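Local coordinates for thiamine-binding periplasmic protein (Escherichia coli, PDB 2QRY), which binds thiamine, thiamine phosphate and thiamine diphosphate with high affinity in the periplasm as the solute-binding component of the ThiBPQ import transporter, at residues W283-A288 / A294-L299; Y125-F130 / T300-T305; S164-G169 / L216-S221; P41-A46 / P272-A277. One frame throughout, in Å; residues are numbered along the deposited sequence.

In the fold
Contacts 1, 2 and 3 meet on one mixed sheet beside the thiamin phosphate, while contact 4 lies farther out on a pair of helices and does not border the site. Contacts 1 and 3 are buried and both touch the ligand: contact 1 is aromatic, with one bridging water, whereas contact 3 sets a helix start and a type I turn ending in a serine around the two ends of the ligand. Contact 2 is partly buried, and its proline-on-tyrosine packing grades outward into a lysine and a threonine. Strand 121-133 joins these three, pairing with strand 285-286 of contact 1 and strand 214-218 of contact 3. Contact 4 is aliphatic and aromatic, partly exposed, and reaches contact 1 through Gln275.

Contact 1 of 4, residues W283-A288 / A294-L299; sequences WMYPVA and AGFEKL. With TPS (thiamin phosphate), chain E.
The carbonyl oxygen of Phe296 takes two bonds, one from the backbone Leu299 N at 2.9 Å and one from a water that also lies 2.8 Å from Tyr285 OH. This water, in the plane of the Tyr285 ring, ties the phenol to the short 3-10 turn 296-298. The two rings themselves form an offset edge-to-face pair, Phe296 presenting its edge to the face of Tyr285 with planes at 82° and Phe296 CD2 3.7 Å from Tyr285 CE1. On one face of Phe296 lies Leu299 CD1, near the rim, and the ring's CE1 reaches Trp283 CE3 at 3.9 Å. Trp283 leaves the preceding helix with a positive phi of 54°, and its indole lies between Phe296 and the ligand: its CD1 approaches N3A of the thiamin phosphate at 3.7 Å. Met284, a selenomethionine, is bent at chi2 and chi3 and brings SE to 3.8 Å from the ligand methyl CM4. The contact thus backs one wall of the thiamine pocket. Helix 221-229 lies against it through Ala223, which Trp283 and Phe296 both touch; Met284 rests on strand 243-252, and Tyr285 bonds through its backbone to Tyr125 of strand 121-133.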
loop_
_atom_site.group_PDB
_atom_site.type_symbol
_atom_site.label_atom_id
_atom_site.label_comp_id
_atom_site.label_asym_id
_atom_site.label_seq_id
_atom_site.Cartn_x
_atom_site.Cartn_y
_atom_site.Cartn_z
ATOM N N TRP A 283 -1.562 9.982 2.008
ATOM C CA TRP A 283 -2.935 9.732 2.426
ATOM C C TRP A 283 -3.059 8.366 3.103
ATOM O O TRP A 283 -3.771 7.470 2.652
ATOM C CB TRP A 283 -3.865 9.850 1.215
ATOM C CG TRP A 283 -3.744 11.203 0.598
ATOM C CD1 TRP A 283 -3.013 11.544 -0.508
ATOM C CD2 TRP A 283 -4.258 12.430 1.130
ATOM N NE1 TRP A 283 -3.034 12.904 -0.690
ATOM C CE2 TRP A 283 -3.791 13.473 0.300
ATOM C CE3 TRP A 283 -5.063 12.748 2.233
ATOM C CZ2 TRP A 283 -4.104 14.817 0.539
ATOM C CZ3 TRP A 283 -5.375 14.083 2.472
ATOM C CH2 TRP A 283 -4.894 15.101 1.625
HETATM N N MSE A 284 -2.333 8.235 4.201
HETATM C CA MSE A 284 -2.289 7.024 5.005
HETATM C C MSE A 284 -2.070 7.487 6.444
HETATM O O MSE A 284 -1.732 8.649 6.674
HETATM C CB MSE A 284 -1.101 6.156 4.565
HETATM C CG MSE A 284 -1.203 5.576 3.165
HETATM SE SE MSE A 284 -2.528 4.168 3.054
HETATM C CE MSE A 284 -1.440 2.684 3.696
ATOM N N TYR A 285 -2.253 6.591 7.409
ATOM C CA TYR A 285 -2.039 6.949 8.810
ATOM C C TYR A 285 -0.550 6.835 9.134
ATOM O O TYR A 285 0.085 5.825 8.826
ATOM C CB TYR A 285 -2.845 6.029 9.734
ATOM C CG TYR A 285 -4.339 6.192 9.596
ATOM C CD1 TYR A 285 -4.982 7.339 10.060
ATOM C CD2 TYR A 285 -5.111 5.208 8.979
ATOM C CE1 TYR A 285 -6.358 7.505 9.914
ATOM C CE2 TYR A 285 -6.488 5.361 8.829
ATOM C CZ TYR A 285 -7.103 6.513 9.297
ATOM O OH TYR A 285 -8.457 6.671 9.137
ATOM N N PRO A 286 0.028 7.877 9.752
ATOM C CA PRO A 286 1.446 7.894 10.117
ATOM C C PRO A 286 1.794 6.826 11.143
ATOM O O PRO A 286 0.925 6.311 11.854
ATOM C CB PRO A 286 1.647 9.301 10.675
ATOM C CG PRO A 286 0.592 10.096 9.996
ATOM C CD PRO A 286 -0.594 9.175 10.055
ATOM N N VAL A 287 3.077 6.508 11.219
ATOM C CA VAL A 287 3.561 5.506 12.146
ATOM C C VAL A 287 4.010 6.176 13.451
ATOM O O VAL A 287 4.149 5.520 14.483
ATOM C CB VAL A 287 4.713 4.705 11.503
ATOM C CG1 VAL A 287 5.959 5.549 11.415
ATOM C CG2 VAL A 287 4.949 3.453 12.271
ATOM N N ALA A 288 4.229 7.487 13.391
ATOM C CA ALA A 288 4.618 8.268 14.564
ATOM C C ALA A 288 3.410 9.115 14.943
ATOM O O ALA A 288 2.620 9.493 14.077
ATOM C CB ALA A 288 5.802 9.165 14.239
ATOM N N ALA A 294 -6.944 18.141 9.715
ATOM C CA ALA A 294 -8.369 18.236 9.986
ATOM C C ALA A 294 -8.973 17.665 8.711
ATOM O O ALA A 294 -8.510 17.978 7.613
ATOM C CB ALA A 294 -8.779 19.691 10.168
ATOM N N GLY A 295 -9.983 16.816 8.846
ATOM C CA GLY A 295 -10.590 16.219 7.672
ATOM C C GLY A 295 -10.534 14.711 7.775
ATOM O O GLY A 295 -11.446 14.014 7.331
ATOM N N PHE A 296 -9.451 14.206 8.360
ATOM C CA PHE A 296 -9.295 12.771 8.541
ATOM C C PHE A 296 -10.376 12.240 9.479
ATOM O O PHE A 296 -10.748 11.068 9.402
ATOM C CB PHE A 296 -7.913 12.444 9.121
ATOM C CG PHE A 296 -6.893 12.033 8.089
ATOM C CD1 PHE A 296 -6.635 12.832 6.976
ATOM C CD2 PHE A 296 -6.171 10.853 8.243
ATOM C CE1 PHE A 296 -5.669 12.459 6.034
ATOM C CE2 PHE A 296 -5.207 10.476 7.310
ATOM C CZ PHE A 296 -4.958 11.284 6.204
ATOM N N GLU A 297 -10.890 13.102 10.354
ATOM C CA GLU A 297 -11.916 12.677 11.303
ATOM C C GLU A 297 -13.237 12.344 10.609
ATOM O O GLU A 297 -14.135 11.761 11.214
ATOM C CB GLU A 297 -12.138 13.749 12.383
ATOM C CG GLU A 297 -13.004 14.915 11.947
ATOM C CD GLU A 297 -12.400 15.701 10.802
ATOM O OE1 GLU A 297 -13.164 16.404 10.105
ATOM O OE2 GLU A 297 -11.165 15.623 10.604
ATOM N N LYS A 298 -13.353 12.707 9.334
ATOM C CA LYS A 298 -14.565 12.415 8.574
ATOM C C LYS A 298 -14.498 10.977 8.069
ATOM O O LYS A 298 -15.490 10.423 7.591
ATOM C CB LYS A 298 -14.697 13.351 7.365
ATOM C CG LYS A 298 -14.853 14.832 7.684
ATOM C CD LYS A 298 -14.895 15.652 6.394
ATOM C CE LYS A 298 -16.280 16.205 6.092
ATOM N NZ LYS A 298 -17.347 15.178 5.999
ATOM N N LEU A 299 -13.318 10.377 8.175
ATOM C CA LEU A 299 -13.100 9.012 7.707
ATOM C C LEU A 299 -13.622 7.967 8.675
ATOM O O LEU A 299 -13.812 8.241 9.859
ATOM C CB LEU A 299 -11.612 8.777 7.487
ATOM C CG LEU A 299 -10.938 9.732 6.510
ATOM C CD1 LEU A 299 -9.429 9.493 6.535
ATOM C CD2 LEU A 299 -11.521 9.520 5.113
HETATM C CM2 TPS E . -6.200 9.461 -3.081
HETATM N N3 TPS E . -1.775 4.767 -1.825
HETATM C C2 TPS E . -2.185 4.805 -3.077
HETATM S S1 TPS E . -1.370 3.486 -3.830
HETATM C C5 TPS E . -0.487 2.907 -2.409
HETATM C C4 TPS E . -0.894 3.800 -1.441
HETATM C CM4 TPS E . -0.375 3.686 -0.012
HETATM C C6 TPS E . 0.427 1.722 -2.416
HETATM C C7 TPS E . 0.416 1.356 -3.900
HETATM O O7 TPS E . 1.178 0.200 -4.224
HETATM N N1A TPS E . -5.571 7.464 -1.790
HETATM C C2A TPS E . -5.169 8.520 -2.503
HETATM N N3A TPS E . -3.875 8.753 -2.713
HETATM C C4A TPS E . -2.923 7.935 -2.216
HETATM N N4A TPS E . -1.586 8.200 -2.455
HETATM C C5A TPS E . -3.315 6.793 -1.448
HETATM C C6A TPS E . -4.693 6.599 -1.259
HETATM C C7A TPS E . -2.302 5.793 -0.840
HETATM P P1 TPS E . 1.042 -0.002 -5.821
HETATM O O1 TPS E . -0.462 -0.070 -6.208
HETATM O O2 TPS E . 1.829 -1.287 -6.308
HETATM O O3 TPS E . 1.660 1.229 -6.518
HETATM O O HOH W 1 -9.285 8.924 10.627
#

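Contact 2 of 4, residues Y125-F130 / T300-T305; sequences YGYFAF and TKPATT
Pro302 lies on one face of the Tyr127 ring in a CH-pi contact. Its CG stands 3.8 Å from the ring centroid and 19° off the normal, displaced toward the rim that carries the ring's own attachment, so that Pro302 CG is 3.6 Å from Tyr127 CG. Pro302 CD continues the packing to 3.8 Å from Tyr127 CD2. With CG beside the backbone N (chi1 -55°), Tyr127 holds its ring out from the strand to meet the proline, and these two buried residues form the apolar centre of the contact.

Polar groups gather around that centre. The Thr305 side chain crosses that of Tyr127 at about a right angle, and its OG1 comes within 3.4 Å of Tyr127 CE1. At Tyr125, two residues earlier in the strand, Lys301 of the loop arrives bent at chi2 (-86°) and then extended to its end, which carries NZ to 3.4 Å from Tyr125 OH. The same lysine makes a cation-pi contact with Tyr285, whose ring also meets that of Tyr125, so the ammonium group lies beside Tyr125 and Tyr285.

The loop 300-305 is thereby laid along one side of strand 121-133 just before it enters strand 305-306. Strand 243-252 runs beside both: Tyr127 and Thr305 pack on its Leu245 and Pro302 on its His243. Phe128, in contrast, packs on Pro166 of helix 165-178.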
loop_
_atom_site.group_PDB
_atom_site.type_symbol
_atom_site.label_atom_id
_atom_site.label_comp_id
_atom_site.label_asym_id
_atom_site.label_seq_id
_atom_site.Cartn_x
_atom_site.Cartn_y
_atom_site.Cartn_z
ATOM N N TYR A 125 0.443 3.251 7.610
ATOM C CA TYR A 125 -0.470 2.118 7.534
ATOM C C TYR A 125 -1.861 2.560 7.105
ATOM O O TYR A 125 -2.187 3.743 7.149
ATOM C CB TYR A 125 -0.532 1.385 8.884
ATOM C CG TYR A 125 -1.245 2.139 9.991
ATOM C CD1 TYR A 125 -2.605 1.940 10.233
ATOM C CD2 TYR A 125 -0.558 3.051 10.795
ATOM C CE1 TYR A 125 -3.266 2.626 11.249
ATOM C CE2 TYR A 125 -1.211 3.747 11.817
ATOM C CZ TYR A 125 -2.565 3.527 12.037
ATOM O OH TYR A 125 -3.216 4.196 13.051
ATOM N N GLY A 126 -2.670 1.602 6.675
ATOM C CA GLY A 126 -4.011 1.925 6.238
ATOM C C GLY A 126 -4.862 0.687 6.067
ATOM O O GLY A 126 -4.457 -0.420 6.434
ATOM N N TYR A 127 -6.047 0.875 5.500
ATOM C CA TYR A 127 -6.964 -0.226 5.290
ATOM C C TYR A 127 -7.523 -0.185 3.878
ATOM O O TYR A 127 -8.060 0.831 3.441
ATOM C CB TYR A 127 -8.098 -0.141 6.305
ATOM C CG TYR A 127 -7.600 -0.096 7.731
ATOM C CD1 TYR A 127 -7.278 -1.271 8.413
ATOM C CD2 TYR A 127 -7.418 1.123 8.390
ATOM C CE1 TYR A 127 -6.785 -1.235 9.722
ATOM C CE2 TYR A 127 -6.924 1.170 9.692
ATOM C CZ TYR A 127 -6.611 -0.016 10.351
ATOM O OH TYR A 127 -6.129 0.020 11.639
ATOM N N PHE A 128 -7.381 -1.296 3.162
ATOM C CA PHE A 128 -7.890 -1.378 1.806
ATOM C C PHE A 128 -9.411 -1.318 1.847
ATOM O O PHE A 128 -10.049 -1.901 2.728
ATOM C CB PHE A 128 -7.450 -2.682 1.135
ATOM C CG PHE A 128 -5.964 -2.873 1.100
ATOM C CD1 PHE A 128 -5.147 -1.969 0.424
ATOM C CD2 PHE A 128 -5.380 -3.956 1.748
ATOM C CE1 PHE A 128 -3.772 -2.142 0.397
ATOM C CE2 PHE A 128 -4.002 -4.140 1.725
ATOM C CZ PHE A 128 -3.195 -3.232 1.050
ATOM N N ALA A 129 -9.983 -0.608 0.886
ATOM C CA ALA A 129 -11.423 -0.475 0.810
ATOM C C ALA A 129 -11.831 -0.021 -0.586
ATOM O O ALA A 129 -11.032 0.569 -1.315
ATOM C CB ALA A 129 -11.899 0.533 1.844
ATOM N N PHE A 130 -13.075 -0.304 -0.956
ATOM C CA PHE A 130 -13.568 0.121 -2.248
ATOM C C PHE A 130 -14.130 1.525 -2.141
ATOM O O PHE A 130 -14.974 1.806 -1.290
ATOM C CB PHE A 130 -14.644 -0.833 -2.762
ATOM C CG PHE A 130 -14.102 -2.130 -3.277
ATOM C CD1 PHE A 130 -13.945 -3.220 -2.432
ATOM C CD2 PHE A 130 -13.750 -2.263 -4.610
ATOM C CE1 PHE A 130 -13.443 -4.430 -2.914
ATOM C CE2 PHE A 130 -13.246 -3.472 -5.099
ATOM C CZ PHE A 130 -13.094 -4.554 -4.244
ATOM N N THR A 300 -13.849 6.761 8.173
ATOM C CA THR A 300 -14.318 5.694 9.033
ATOM C C THR A 300 -13.201 4.696 9.305
ATOM O O THR A 300 -12.562 4.196 8.379
ATOM C CB THR A 300 -15.506 4.933 8.420
ATOM O OG1 THR A 300 -16.624 5.818 8.283
ATOM C CG2 THR A 300 -15.910 3.773 9.324
ATOM N N LYS A 301 -12.962 4.433 10.586
ATOM C CA LYS A 301 -11.956 3.468 11.020
ATOM C C LYS A 301 -12.663 2.118 11.067
ATOM O O LYS A 301 -13.607 1.934 11.835
ATOM C CB LYS A 301 -11.453 3.815 12.424
ATOM C CG LYS A 301 -10.377 4.889 12.497
ATOM C CD LYS A 301 -8.984 4.289 12.311
ATOM C CE LYS A 301 -7.886 5.317 12.584
ATOM N NZ LYS A 301 -6.520 4.719 12.470
ATOM N N PRO A 302 -12.232 1.156 10.241
ATOM C CA PRO A 302 -12.928 -0.130 10.310
ATOM C C PRO A 302 -12.781 -0.759 11.697
ATOM O O PRO A 302 -11.696 -0.754 12.280
ATOM C CB PRO A 302 -12.257 -0.944 9.206
ATOM C CG PRO A 302 -10.870 -0.380 9.171
ATOM C CD PRO A 302 -11.099 1.105 9.302
ATOM N N ALA A 303 -13.883 -1.280 12.227
ATOM C CA ALA A 303 -13.866 -1.903 13.545
ATOM C C ALA A 303 -12.902 -3.082 13.553
ATOM O O ALA A 303 -11.855 -3.041 14.198
ATOM C CB ALA A 303 -15.262 -2.376 13.916
ATOM N N THR A 304 -13.278 -4.126 12.823
ATOM C CA THR A 304 -12.493 -5.344 12.712
ATOM C C THR A 304 -11.380 -5.228 11.674
ATOM O O THR A 304 -11.611 -4.798 10.543
ATOM C CB THR A 304 -13.396 -6.532 12.329
ATOM O OG1 THR A 304 -14.317 -6.798 13.394
ATOM C CG2 THR A 304 -12.559 -7.770 12.048
ATOM N N THR A 305 -10.174 -5.617 12.076
ATOM C CA THR A 305 -9.008 -5.592 11.205
ATOM C C THR A 305 -8.628 -7.028 10.836
ATOM O O THR A 305 -8.655 -7.916 11.683
ATOM C CB THR A 305 -7.818 -4.905 11.907
ATOM O OG1 THR A 305 -8.012 -3.484 11.890
ATOM C CG2 THR A 305 -6.507 -5.253 11.220
#

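Contact 3 of 4, residues S164-G169 / L216-S221; sequences STPGLG and LSYTTS. With TPS (thiamin phosphate), chain E.
Pro166, in the first turn of helix 165-178, packs against Leu216 and Tyr218 where strand 214-218 runs into a type I turn at the ligand pocket of this type 2 periplasmic binding fold. The apolar contacts join Pro166 CB to Leu216 CD2 at 3.7 Å and Pro166 CG to Tyr218 CE1 at 4.0 Å. Carbon also packs on oxygen, Leu216 CD2 lying 3.1 Å from Pro166 O and Pro166 CG 3.3 Å from Tyr218 OH. That hydroxyl bonds to Gln246 OE1, while Tyr218 CE1 lies 3.6 Å from C4 of the ligand's thiazolium ring.

The polar contacts serve the two ends of thiamin phosphate. Ser164, the N-cap residue, probably bonds through OG to phosphate O1, although its modelled place is less certain, and the helix start would favour the negative charge. At the pyrimidine end, Ser221 OG accepts a hydrogen bond from Ser217 OG at 2.6 Å and a longer one from Tyr218 N; held by both, it donates to N1A of the ligand at 2.9 Å.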
loop_
_atom_site.group_PDB
_atom_site.type_symbol
_atom_site.label_atom_id
_atom_site.label_comp_id
_atom_site.label_asym_id
_atom_site.label_seq_id
_atom_site.Cartn_x
_atom_site.Cartn_y
_atom_site.Cartn_z
ATOM N N SER A 164 0.865 -5.071 -7.612
ATOM C CA SER A 164 0.427 -4.049 -6.652
ATOM C C SER A 164 0.079 -4.532 -5.235
ATOM O O SER A 164 -0.642 -5.517 -5.062
ATOM C CB SER A 164 -0.791 -3.311 -7.247
ATOM O OG SER A 164 -1.505 -2.542 -6.284
ATOM N N THR A 165 0.566 -3.826 -4.219
ATOM C CA THR A 165 0.249 -4.213 -2.849
ATOM C C THR A 165 -1.257 -4.129 -2.590
ATOM O O THR A 165 -1.821 -5.009 -1.940
ATOM C CB THR A 165 1.046 -3.378 -1.801
ATOM O OG1 THR A 165 1.027 -1.992 -2.150
ATOM C CG2 THR A 165 2.486 -3.870 -1.732
ATOM N N PRO A 166 -1.930 -3.069 -3.090
ATOM C CA PRO A 166 -3.384 -2.968 -2.876
ATOM C C PRO A 166 -4.047 -4.152 -3.584
ATOM O O PRO A 166 -5.088 -4.648 -3.163
ATOM C CB PRO A 166 -3.745 -1.653 -3.547
ATOM C CG PRO A 166 -2.509 -0.834 -3.374
ATOM C CD PRO A 166 -1.402 -1.819 -3.668
ATOM N N GLY A 167 -3.430 -4.586 -4.679
ATOM C CA GLY A 167 -3.956 -5.709 -5.430
ATOM C C GLY A 167 -3.787 -6.976 -4.613
ATOM O O GLY A 167 -4.709 -7.786 -4.513
ATOM N N LEU A 168 -2.599 -7.130 -4.024
ATOM C CA LEU A 168 -2.288 -8.279 -3.190
ATOM C C LEU A 168 -3.244 -8.215 -2.000
ATOM O O LEU A 168 -3.742 -9.244 -1.530
ATOM C CB LEU A 168 -0.848 -8.200 -2.686
ATOM C CG LEU A 168 -0.059 -9.498 -2.491
ATOM C CD1 LEU A 168 0.994 -9.243 -1.406
ATOM C CD2 LEU A 168 -0.965 -10.671 -2.114
ATOM N N GLY A 169 -3.489 -6.993 -1.523
ATOM C CA GLY A 169 -4.397 -6.786 -0.410
ATOM C C GLY A 169 -5.783 -7.342 -0.694
ATOM O O GLY A 169 -6.339 -8.078 0.125
ATOM N N LEU A 216 -10.737 -0.503 -5.944
ATOM C CA LEU A 216 -10.076 -0.892 -4.711
ATOM C C LEU A 216 -9.051 0.186 -4.371
ATOM O O LEU A 216 -8.182 0.498 -5.180
ATOM C CB LEU A 216 -9.356 -2.224 -4.852
ATOM C CG LEU A 216 -8.815 -2.547 -3.462
ATOM C CD1 LEU A 216 -9.398 -3.856 -3.007
ATOM C CD2 LEU A 216 -7.297 -2.545 -3.450
ATOM N N SER A 217 -9.173 0.763 -3.183
ATOM C CA SER A 217 -8.251 1.805 -2.739
ATOM C C SER A 217 -8.090 1.751 -1.214
ATOM O O SER A 217 -7.926 0.666 -0.652
ATOM C CB SER A 217 -8.752 3.185 -3.185
ATOM O OG SER A 217 -7.716 4.152 -3.114
ATOM N N TYR A 218 -8.149 2.902 -0.543
ATOM C CA TYR A 218 -7.980 2.940 0.911
ATOM C C TYR A 218 -9.045 3.714 1.692
ATOM O O TYR A 218 -9.652 4.650 1.168
ATOM C CB TYR A 218 -6.620 3.536 1.259
ATOM C CG TYR A 218 -5.442 2.696 0.831
ATOM C CD1 TYR A 218 -5.001 2.702 -0.490
ATOM C CD2 TYR A 218 -4.747 1.917 1.759
ATOM C CE1 TYR A 218 -3.891 1.964 -0.876
ATOM C CE2 TYR A 218 -3.634 1.165 1.380
ATOM C CZ TYR A 218 -3.213 1.198 0.061
ATOM O OH TYR A 218 -2.114 0.476 -0.325
ATOM N N THR A 219 -9.246 3.341 2.956
ATOM C CA THR A 219 -10.240 4.018 3.790
ATOM C C THR A 219 -9.915 5.497 3.921
ATOM O O THR A 219 -10.766 6.286 4.305
ATOM C CB THR A 219 -10.311 3.442 5.233
ATOM O OG1 THR A 219 -9.017 3.511 5.851
ATOM C CG2 THR A 219 -10.802 2.007 5.215
ATOM N N THR A 220 -8.679 5.856 3.592
ATOM C CA THR A 220 -8.208 7.231 3.692
ATOM C C THR A 220 -8.253 8.007 2.373
ATOM O O THR A 220 -7.988 9.213 2.343
ATOM C CB THR A 220 -6.754 7.269 4.231
ATOM O OG1 THR A 220 -5.961 6.293 3.537
ATOM C CG2 THR A 220 -6.724 6.977 5.741
ATOM N N SER A 221 -8.591 7.330 1.283
ATOM C CA SER A 221 -8.636 8.003 -0.007
ATOM C C SER A 221 -9.585 9.202 -0.038
ATOM O O SER A 221 -9.297 10.208 -0.686
ATOM C CB SER A 221 -9.013 7.012 -1.115
ATOM O OG SER A 221 -7.997 6.041 -1.282
HETATM C CM2 TPS E . -6.200 9.461 -3.081
HETATM N N3 TPS E . -1.775 4.767 -1.825
HETATM C C2 TPS E . -2.185 4.805 -3.077
HETATM S S1 TPS E . -1.370 3.486 -3.830
HETATM C C5 TPS E . -0.487 2.907 -2.409
HETATM C C4 TPS E . -0.894 3.800 -1.441
HETATM C CM4 TPS E . -0.375 3.686 -0.012
HETATM C C6 TPS E . 0.427 1.722 -2.416
HETATM C C7 TPS E . 0.416 1.356 -3.900
HETATM O O7 TPS E . 1.178 0.200 -4.224
HETATM N N1A TPS E . -5.571 7.464 -1.790
HETATM C C2A TPS E . -5.169 8.520 -2.503
HETATM N N3A TPS E . -3.875 8.753 -2.713
HETATM C C4A TPS E . -2.923 7.935 -2.216
HETATM N N4A TPS E . -1.586 8.200 -2.455
HETATM C C5A TPS E . -3.315 6.793 -1.448
HETATM C C6A TPS E . -4.693 6.599 -1.259
HETATM C C7A TPS E . -2.302 5.793 -0.840
HETATM P P1 TPS E . 1.042 -0.002 -5.821
HETATM O O1 TPS E . -0.462 -0.070 -6.208
HETATM O O2 TPS E . 1.829 -1.287 -6.308
HETATM O O3 TPS E . 1.660 1.229 -6.518
#

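Contact 4 of 4, residues P41-A46 / P272-A277; sequences PVVKKA and PAFQNA
The phenyl ring of Phe274 carries Val43 CG2 over one face, 3.4 Å from its CD1, while the other methyl, Val43 CG1, reaches 3.3 Å from CE1. Both methyls come to the CD1-CE1 bond from the same face, CG2 over the ring and CG1 farther out. With its CG anti to the backbone N (chi1 -170°), Phe274 swings the ring toward helix 40-48, although its first side-chain bond does not point there. A second flat group, the amide of Asn276, turns back on the preceding turn instead: ND2 donates to Pro272 O at 2.8 Å from well above the carbonyl plane. Asn276 N bonds to that same oxygen from the opposite face, so one carbonyl is gripped by both the main chain and the side chain of a single residue.

Small side chains complete the contact. Val42 CG1 meets Ala277 CB at 3.5 Å, tighter than usual van der Waals contact, and at the far end Ala46 CB faces Ala273 O at 4.1 Å. Residue numbers rise on one segment as their partners fall on the other, and the backbones come close, with 5.6 Å from Val43 CA to Phe274 CA.

Helix 40-48 is thus joined to the short helix 272-275 near the surface, away from the thiamine site. Helix 259-269 borders both, its Phe268 being touched by Ala46, Ala273 and Phe274.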
loop_
_atom_site.group_PDB
_atom_site.type_symbol
_atom_site.label_atom_id
_atom_site.label_comp_id
_atom_site.label_asym_id
_atom_site.label_seq_id
_atom_site.Cartn_x
_atom_site.Cartn_y
_atom_site.Cartn_z
ATOM N N PRO A 41 8.781 14.630 -2.810
ATOM C CA PRO A 41 9.421 15.949 -2.830
ATOM C C PRO A 41 9.630 16.534 -1.435
ATOM O O PRO A 41 10.684 17.099 -1.144
ATOM C CB PRO A 41 8.461 16.780 -3.674
ATOM C CG PRO A 41 7.945 15.772 -4.650
ATOM C CD PRO A 41 7.648 14.593 -3.751
ATOM N N VAL A 42 8.622 16.387 -0.579
ATOM C CA VAL A 42 8.690 16.892 0.788
ATOM C C VAL A 42 9.739 16.139 1.603
ATOM O O VAL A 42 10.595 16.754 2.233
ATOM C CB VAL A 42 7.328 16.765 1.502
ATOM C CG1 VAL A 42 7.417 17.368 2.899
ATOM C CG2 VAL A 42 6.248 17.460 0.685
ATOM N N VAL A 43 9.668 14.810 1.591
ATOM C CA VAL A 43 10.624 13.994 2.329
ATOM C C VAL A 43 12.044 14.228 1.818
ATOM O O VAL A 43 12.989 14.306 2.598
ATOM C CB VAL A 43 10.288 12.490 2.207
ATOM C CG1 VAL A 43 11.494 11.650 2.586
ATOM C CG2 VAL A 43 9.128 12.147 3.120
ATOM N N LYS A 44 12.183 14.344 0.504
ATOM C CA LYS A 44 13.483 14.563 -0.107
ATOM C C LYS A 44 14.175 15.804 0.445
ATOM O O LYS A 44 15.253 15.707 1.024
ATOM C CB LYS A 44 13.335 14.687 -1.626
ATOM C CG LYS A 44 14.623 15.019 -2.368
ATOM C CD LYS A 44 14.368 15.059 -3.867
ATOM C CE LYS A 44 15.546 15.646 -4.642
ATOM N NZ LYS A 44 16.773 14.805 -4.593
ATOM N N LYS A 45 13.560 16.969 0.274
ATOM C CA LYS A 45 14.172 18.198 0.757
ATOM C C LYS A 45 14.362 18.196 2.272
ATOM O O LYS A 45 15.303 18.801 2.785
ATOM C CB LYS A 45 13.348 19.415 0.335
ATOM C CG LYS A 45 12.199 19.767 1.255
ATOM C CD LYS A 45 11.644 21.146 0.901
ATOM C CE LYS A 45 12.741 22.215 0.958
ATOM N NZ LYS A 45 12.226 23.588 0.704
ATOM N N ALA A 46 13.480 17.507 2.985
ATOM C CA ALA A 46 13.573 17.441 4.438
ATOM C C ALA A 46 14.744 16.572 4.879
ATOM O O ALA A 46 15.334 16.794 5.939
ATOM C CB ALA A 46 12.274 16.903 5.023
ATOM N N PRO A 272 9.388 12.790 12.830
ATOM C CA PRO A 272 8.422 13.822 12.446
ATOM C C PRO A 272 8.651 14.495 11.095
ATOM O O PRO A 272 7.701 14.721 10.345
ATOM C CB PRO A 272 8.506 14.817 13.602
ATOM C CG PRO A 272 8.797 13.928 14.770
ATOM C CD PRO A 272 9.864 13.017 14.207
ATOM N N ALA A 273 9.896 14.831 10.784
ATOM C CA ALA A 273 10.189 15.493 9.513
ATOM C C ALA A 273 9.648 14.678 8.337
ATOM O O ALA A 273 9.259 15.228 7.304
ATOM C CB ALA A 273 11.692 15.694 9.365
ATOM N N PHE A 274 9.620 13.360 8.514
ATOM C CA PHE A 274 9.132 12.440 7.490
ATOM C C PHE A 274 7.625 12.277 7.651
ATOM O O PHE A 274 6.840 12.697 6.801
ATOM C CB PHE A 274 9.813 11.073 7.661
ATOM C CG PHE A 274 9.566 10.116 6.528
ATOM C CD1 PHE A 274 10.418 10.085 5.427
ATOM C CD2 PHE A 274 8.480 9.244 6.559
ATOM C CE1 PHE A 274 10.195 9.195 4.371
ATOM C CE2 PHE A 274 8.248 8.354 5.512
ATOM C CZ PHE A 274 9.110 8.329 4.412
ATOM N N GLN A 275 7.249 11.665 8.770
ATOM C CA GLN A 275 5.863 11.394 9.126
ATOM C C GLN A 275 4.896 12.546 8.881
ATOM O O GLN A 275 3.761 12.329 8.475
ATOM C CB GLN A 275 5.805 10.980 10.591
ATOM C CG GLN A 275 6.536 9.682 10.875
ATOM C CD GLN A 275 5.901 8.503 10.163
ATOM O OE1 GLN A 275 6.481 7.925 9.240
ATOM N NE2 GLN A 275 4.697 8.147 10.585
ATOM N N ASN A 276 5.352 13.766 9.134
ATOM C CA ASN A 276 4.532 14.952 8.943
ATOM C C ASN A 276 4.083 15.132 7.499
ATOM O O ASN A 276 3.142 15.883 7.229
ATOM C CB ASN A 276 5.300 16.204 9.392
ATOM C CG ASN A 276 5.029 16.571 10.835
ATOM O OD1 ASN A 276 3.893 16.851 11.207
ATOM N ND2 ASN A 276 6.073 16.576 11.657
ATOM N N ALA A 277 4.752 14.460 6.567
ATOM C CA ALA A 277 4.384 14.588 5.158
ATOM C C ALA A 277 3.542 13.415 4.670
ATOM O O ALA A 277 3.026 13.439 3.553
ATOM C CB ALA A 277 5.635 14.733 4.297
#